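PDB 6PTM: uncharacterized protein from Bacteroides ovatus CL02T12C04, which probably acts as an exo-carrageenase of glycoside hydrolase family GH42, removing units from the ends of carrageenan chains. Local coordinates for residues Val156-Asp161 with Asp463-Asn468; Gln388-Ile393 with Asn417-Gly422. All blocks are in the same frame, centred on the assembly; numbering follows the deposited sequence.

Interaction 1 (Val156-Asp161 with Asp463-Asn468); sequences VKVDKD and DKVMFN
Val-158 and Val-465 make an apolar touch, CG1 of Val-158 to CG2 of Val-465 at 3.9 Å. CG2 of Val-465 is anti to its carbonyl carbon, and from there it also rests 3.7 Å from C of Asp-161. Backbone packs on backbone beside it, with CA of Asp-161 3.6 Å from C of Lys-464.

Direct polar pairing is slight. Val-465 N gives a weak, bent bond to Lys-160 O (3.5 Å, 126° at the hydrogen). A water accepts from the same N at 2.9 Å, so this amide does not depend on the weak bond alone. Asp-161 turns its carboxylate from Lys-464 and pairs with Arg-559 in a salt bridge.

In one of its two modelled conformers, Lys-160 lays its methylenes along the carboxylate and the carbonyl of Asp-463. The opposite charges may attract, but at 4.2 Å between NZ of Lys-160 and OD2 of Asp-463 they do not form a salt bridge. This detail is doubtful.

Lys-160 and Asp-161 make a two-residue type II' turn in a beta hairpin, between strands 157-159 and 162-165. It packs on the loop from helix 448-460 into strand 466-471, at the N-terminal end of that strand of the (beta/alpha)8 (TIM) barrel expected for GH42.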
loop_
_atom_site.group_PDB
_atom_site.type_symbol
_atom_site.label_atom_id
_atom_site.label_comp_id
_atom_site.label_asym_id
_atom_site.label_seq_id
_atom_site.Cartn_x
_atom_site.Cartn_y
_atom_site.Cartn_z
ATOM N N VAL A 156 8.467 -7.870 -19.109
ATOM C CA VAL A 156 8.741 -6.964 -17.945
ATOM C C VAL A 156 9.627 -7.705 -16.952
ATOM O O VAL A 156 9.376 -8.913 -16.680
ATOM C CB VAL A 156 7.443 -6.442 -17.297
ATOM C CG1 VAL A 156 7.712 -5.574 -16.072
ATOM C CG2 VAL A 156 6.657 -5.624 -18.281
ATOM N N LYS A 157 10.619 -7.011 -16.415
ATOM C CA LYS A 157 11.498 -7.560 -15.357
ATOM C C LYS A 157 11.554 -6.612 -14.157
ATOM O O LYS A 157 11.417 -5.361 -14.329
ATOM C CB LYS A 157 12.908 -7.774 -15.907
ATOM C CG LYS A 157 12.999 -8.670 -17.130
ATOM C CD LYS A 157 12.706 -10.119 -16.847
ATOM C CE LYS A 157 12.762 -10.939 -18.117
ATOM N NZ LYS A 157 12.314 -12.321 -17.841
ATOM N N VAL A 158 11.793 -7.182 -12.977
ATOM C CA VAL A 158 12.088 -6.398 -11.761
ATOM C C VAL A 158 13.546 -5.989 -11.837
ATOM O O VAL A 158 14.414 -6.858 -12.081
ATOM C CB VAL A 158 11.795 -7.160 -10.472
ATOM C CG1 VAL A 158 12.306 -6.373 -9.274
ATOM C CG2 VAL A 158 10.320 -7.441 -10.345
ATOM N N ASP A 159 13.806 -4.715 -11.612
ATOM C CA ASP A 159 15.191 -4.230 -11.466
ATOM C C ASP A 159 15.205 -3.220 -10.319
ATOM O O ASP A 159 14.716 -2.088 -10.507
ATOM C CB ASP A 159 15.672 -3.679 -12.806
ATOM C CG ASP A 159 17.085 -3.140 -12.791
ATOM O OD1 ASP A 159 17.739 -3.250 -11.762
ATOM O OD2 ASP A 159 17.482 -2.586 -13.788
ATOM N N LYS A 160 15.768 -3.605 -9.186
ATOM C CA LYS A 160 15.841 -2.759 -7.961
ATOM C C LYS A 160 14.414 -2.294 -7.618
ATOM O O LYS A 160 13.618 -3.183 -7.314
ATOM C CB LYS A 160 16.894 -1.664 -8.174
ATOM C CG LYS A 160 17.262 -0.851 -6.940
ATOM C CD LYS A 160 18.545 -0.073 -7.097
ATOM C CE LYS A 160 18.834 0.869 -5.943
ATOM N NZ LYS A 160 20.040 1.687 -6.204
ATOM N N ASP A 161 14.136 -0.986 -7.673
ATOM C CA ASP A 161 12.831 -0.396 -7.273
ATOM C C ASP A 161 11.954 -0.201 -8.517
ATOM O O ASP A 161 10.958 0.493 -8.414
ATOM C CB ASP A 161 13.000 0.950 -6.554
ATOM C CG ASP A 161 13.768 2.011 -7.324
ATOM O OD1 ASP A 161 14.434 1.660 -8.274
ATOM O OD2 ASP A 161 13.690 3.167 -6.955
ATOM N N ASP A 463 14.778 0.505 -2.000
ATOM C CA ASP A 463 15.283 0.003 -3.309
ATOM C C ASP A 463 14.525 -1.242 -3.783
ATOM O O ASP A 463 15.133 -2.123 -4.443
ATOM C CB ASP A 463 16.799 -0.242 -3.228
ATOM C CG ASP A 463 17.562 1.045 -2.920
ATOM O OD1 ASP A 463 17.033 2.143 -3.224
ATOM O OD2 ASP A 463 18.652 0.950 -2.339
ATOM N N LYS A 464 13.233 -1.275 -3.536
ATOM C CA LYS A 464 12.339 -2.414 -3.834
ATOM C C LYS A 464 11.093 -1.945 -4.567
ATOM O O LYS A 464 10.596 -0.836 -4.321
ATOM C CB LYS A 464 11.906 -3.142 -2.558
ATOM C CG LYS A 464 13.041 -3.821 -1.821
ATOM C CD LYS A 464 12.601 -4.367 -0.462
ATOM C CE LYS A 464 13.757 -4.917 0.331
ATOM N NZ LYS A 464 13.312 -5.292 1.681
ATOM N N VAL A 465 10.658 -2.777 -5.498
ATOM C CA VAL A 465 9.325 -2.687 -6.119
ATOM C C VAL A 465 8.290 -2.791 -4.996
ATOM O O VAL A 465 8.445 -3.582 -4.068
ATOM C CB VAL A 465 9.205 -3.770 -7.193
ATOM C CG1 VAL A 465 7.777 -4.151 -7.568
ATOM C CG2 VAL A 465 10.001 -3.342 -8.412
ATOM N N MET A 466 7.231 -2.017 -5.119
ATOM C CA MET A 466 6.071 -2.127 -4.226
ATOM C C MET A 466 4.869 -2.674 -5.009
ATOM O O MET A 466 4.450 -2.076 -6.020
ATOM C CB MET A 466 5.740 -0.785 -3.576
ATOM C CG MET A 466 4.578 -0.919 -2.600
ATOM S SD MET A 466 3.924 0.704 -2.090
ATOM C CE MET A 466 5.298 1.258 -1.078
ATOM N N PHE A 467 4.279 -3.751 -4.492
ATOM C CA PHE A 467 3.189 -4.500 -5.158
ATOM C C PHE A 467 1.985 -4.555 -4.226
ATOM O O PHE A 467 2.050 -5.254 -3.221
ATOM C CB PHE A 467 3.670 -5.900 -5.544
ATOM C CG PHE A 467 2.713 -6.677 -6.414
ATOM C CD1 PHE A 467 1.621 -6.087 -7.030
ATOM C CD2 PHE A 467 2.926 -8.027 -6.623
ATOM C CE1 PHE A 467 0.767 -6.831 -7.831
ATOM C CE2 PHE A 467 2.092 -8.759 -7.448
ATOM C CZ PHE A 467 0.995 -8.169 -8.024
ATOM N N ASN A 468 0.972 -3.745 -4.517
ATOM C CA ASN A 468 -0.343 -3.792 -3.838
ATOM C C ASN A 468 -1.169 -4.900 -4.492
ATOM O O ASN A 468 -1.622 -4.700 -5.610
ATOM C CB ASN A 468 -1.045 -2.436 -3.859
ATOM C CG ASN A 468 -2.277 -2.435 -2.992
ATOM O OD1 ASN A 468 -2.935 -3.478 -2.830
ATOM N ND2 ASN A 468 -2.630 -1.250 -2.497
HETATM O O HOH W 1 11.674 -5.481 -5.664
HETATM O O HOH W 2 16.022 3.299 -5.293
#

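Interaction 2 (Gln388-Ile393 with Asn417-Gly422); sequences QAKTHI and NSEIIG
Glu-419 brings one carboxylate oxygen to Thr-391, where it takes two bonds. Thr-391 N reaches OE1 of Glu-419 at 2.8 Å from the anti side, 18° out of the carboxylate plane. The hydroxyl OG1 of Thr-391 donates to the same OE1, also at 2.8 Å, nearly along the C-O axis. OG1 sits between the backbone N and the carbonyl carbon (chi1 68°), which lets hydroxyl and amide share this oxygen. The pair fixes the bent glutamate against the strand end. Backbone pairing adds Ile-420 N to Thr-391 O, 3.2 Å and almost straight.

Lys-390 crosses the glutamate stem obliquely, with its CB 3.6 Å from CB of Glu-419. His-392 and Ile-420 run side by side in the same direction. CD2 of the imidazole lies 3.8 Å from CB of Ile-420, while its NE2 bonds to Leu-286 O. Ser-418 OG hydrogen-bonds to Leu-414 O. One water links it to Thr-391 OG1, another to Ile-393 N and Gly-422 N.

Helix 358-385 packs on Ala-389, Thr-391 and Ile-393. Strands 391-394 and 421-423 are consecutive in the barrel wall, consistent with the TIM barrel of GH42, between 288-292 on one side and 466-471 on the other.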
loop_
_atom_site.group_PDB
_atom_site.type_symbol
_atom_site.label_atom_id
_atom_site.label_comp_id
_atom_site.label_asym_id
_atom_site.label_seq_id
_atom_site.Cartn_x
_atom_site.Cartn_y
_atom_site.Cartn_z
ATOM N N GLN A 388 16.229 -17.549 -6.971
ATOM C CA GLN A 388 15.875 -16.184 -7.438
ATOM C C GLN A 388 14.530 -15.700 -6.840
ATOM O O GLN A 388 14.080 -14.636 -7.207
ATOM C CB GLN A 388 15.799 -16.158 -8.971
ATOM C CG GLN A 388 17.070 -16.632 -9.667
ATOM C CD GLN A 388 18.275 -15.922 -9.096
ATOM O OE1 GLN A 388 19.181 -16.539 -8.529
ATOM N NE2 GLN A 388 18.272 -14.598 -9.204
ATOM N N ALA A 389 13.883 -16.437 -5.954
ATOM C CA ALA A 389 12.511 -16.100 -5.505
ATOM C C ALA A 389 12.517 -14.727 -4.830
ATOM O O ALA A 389 13.335 -14.486 -3.946
ATOM C CB ALA A 389 11.977 -17.155 -4.565
ATOM N N LYS A 390 11.551 -13.893 -5.181
ATOM C CA LYS A 390 11.265 -12.664 -4.425
ATOM C C LYS A 390 9.967 -12.925 -3.664
ATOM O O LYS A 390 9.025 -13.443 -4.272
ATOM C CB LYS A 390 11.243 -11.480 -5.383
ATOM C CG LYS A 390 12.503 -11.249 -6.205
ATOM C CD LYS A 390 12.596 -9.759 -6.487
ATOM C CE LYS A 390 13.361 -9.280 -7.700
ATOM N NZ LYS A 390 14.065 -10.321 -8.447
ATOM N N THR A 391 9.947 -12.622 -2.374
ATOM C CA THR A 391 8.761 -12.833 -1.537
ATOM C C THR A 391 8.200 -11.487 -1.109
ATOM O O THR A 391 8.956 -10.499 -0.975
ATOM C CB THR A 391 9.056 -13.756 -0.353
ATOM O OG1 THR A 391 9.942 -13.095 0.558
ATOM C CG2 THR A 391 9.641 -15.075 -0.812
ATOM N N HIS A 392 6.914 -11.528 -0.804
ATOM C CA HIS A 392 6.182 -10.441 -0.147
ATOM C C HIS A 392 4.972 -11.020 0.548
ATOM O O HIS A 392 4.637 -12.196 0.350
ATOM C CB HIS A 392 5.813 -9.351 -1.175
ATOM C CG HIS A 392 5.155 -9.878 -2.397
ATOM N ND1 HIS A 392 3.783 -9.829 -2.577
ATOM C CD2 HIS A 392 5.678 -10.420 -3.514
ATOM C CE1 HIS A 392 3.488 -10.344 -3.751
ATOM N NE2 HIS A 392 4.651 -10.711 -4.366
ATOM N N ILE A 393 4.312 -10.152 1.292
ATOM C CA ILE A 393 3.155 -10.494 2.146
ATOM C C ILE A 393 2.063 -9.447 1.892
ATOM O O ILE A 393 2.393 -8.230 1.832
ATOM C CB ILE A 393 3.634 -10.549 3.610
ATOM C CG1 ILE A 393 4.825 -11.498 3.786
ATOM C CG2 ILE A 393 2.502 -10.895 4.560
ATOM C CD1 ILE A 393 5.617 -11.223 5.078
ATOM N N ASN A 417 12.470 -7.936 5.377
ATOM C CA ASN A 417 12.632 -9.377 5.051
ATOM C C ASN A 417 12.101 -9.731 3.659
ATOM O O ASN A 417 12.376 -10.860 3.195
ATOM C CB ASN A 417 12.032 -10.266 6.131
ATOM C CG ASN A 417 12.828 -10.166 7.411
ATOM O OD1 ASN A 417 13.864 -9.497 7.420
ATOM N ND2 ASN A 417 12.335 -10.779 8.480
ATOM N N SER A 418 11.348 -8.822 3.050
ATOM C CA SER A 418 10.709 -9.069 1.738
ATOM C C SER A 418 11.502 -8.420 0.600
ATOM O O SER A 418 11.892 -7.275 0.730
ATOM C CB SER A 418 9.308 -8.532 1.750
ATOM O OG SER A 418 8.451 -9.311 2.546
ATOM N N GLU A 419 11.715 -9.164 -0.478
ATOM C CA GLU A 419 12.377 -8.660 -1.710
ATOM C C GLU A 419 11.475 -7.618 -2.393
ATOM O O GLU A 419 12.006 -6.752 -3.063
ATOM C CB GLU A 419 12.789 -9.812 -2.624
ATOM C CG GLU A 419 13.822 -10.730 -2.003
ATOM C CD GLU A 419 13.371 -11.609 -0.846
ATOM O OE1 GLU A 419 12.185 -11.983 -0.776
ATOM O OE2 GLU A 419 14.223 -11.914 -0.015
ATOM N N ILE A 420 10.155 -7.796 -2.290
ATOM C CA ILE A 420 9.131 -6.872 -2.864
ATOM C C ILE A 420 8.287 -6.346 -1.689
ATOM O O ILE A 420 7.985 -7.142 -0.824
ATOM C CB ILE A 420 8.271 -7.604 -3.921
ATOM C CG1 ILE A 420 9.049 -7.965 -5.191
ATOM C CG2 ILE A 420 7.005 -6.832 -4.241
ATOM C CD1 ILE A 420 8.325 -8.909 -6.109
ATOM N N ILE A 421 7.970 -5.053 -1.655
ATOM C CA ILE A 421 7.120 -4.469 -0.582
ATOM C C ILE A 421 5.680 -4.851 -0.897
ATOM O O ILE A 421 5.107 -4.287 -1.826
ATOM C CB ILE A 421 7.322 -2.958 -0.449
ATOM C CG1 ILE A 421 8.792 -2.623 -0.210
ATOM C CG2 ILE A 421 6.450 -2.411 0.654
ATOM C CD1 ILE A 421 9.088 -1.157 -0.310
ATOM N N GLY A 422 5.147 -5.823 -0.167
ATOM C CA GLY A 422 3.744 -6.235 -0.293
ATOM C C GLY A 422 2.863 -5.433 0.635
ATOM O O GLY A 422 3.346 -5.034 1.744
HETATM O O HOH W 3 8.747 -11.973 2.876
HETATM O O HOH W 4 5.878 -7.719 2.139
#

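From the N terminus, the chain first passes residues 156-161, the start of interaction 1. It then runs through strands 192-197, 225-230 and 288-292 and helix 358-385 to residues 388-393. Interaction 2 closes a short loop 24 residues later, at 417-422. The chain continues through helix 448-460 to 463-468, where interaction 1 closes its loop of about 300 residues. Interaction 2 is therefore nested inside interaction 1. Strands 421-423 and 466-471 are neighbours in one sheet, so the two contacts join directly. Lys-464 also bonds to Ser-418 O, and Val-158 packs on Lys-390. Together they tie the hairpin that follows the N-terminal helices to barrel strands 391-394, 421-423 and 466-471.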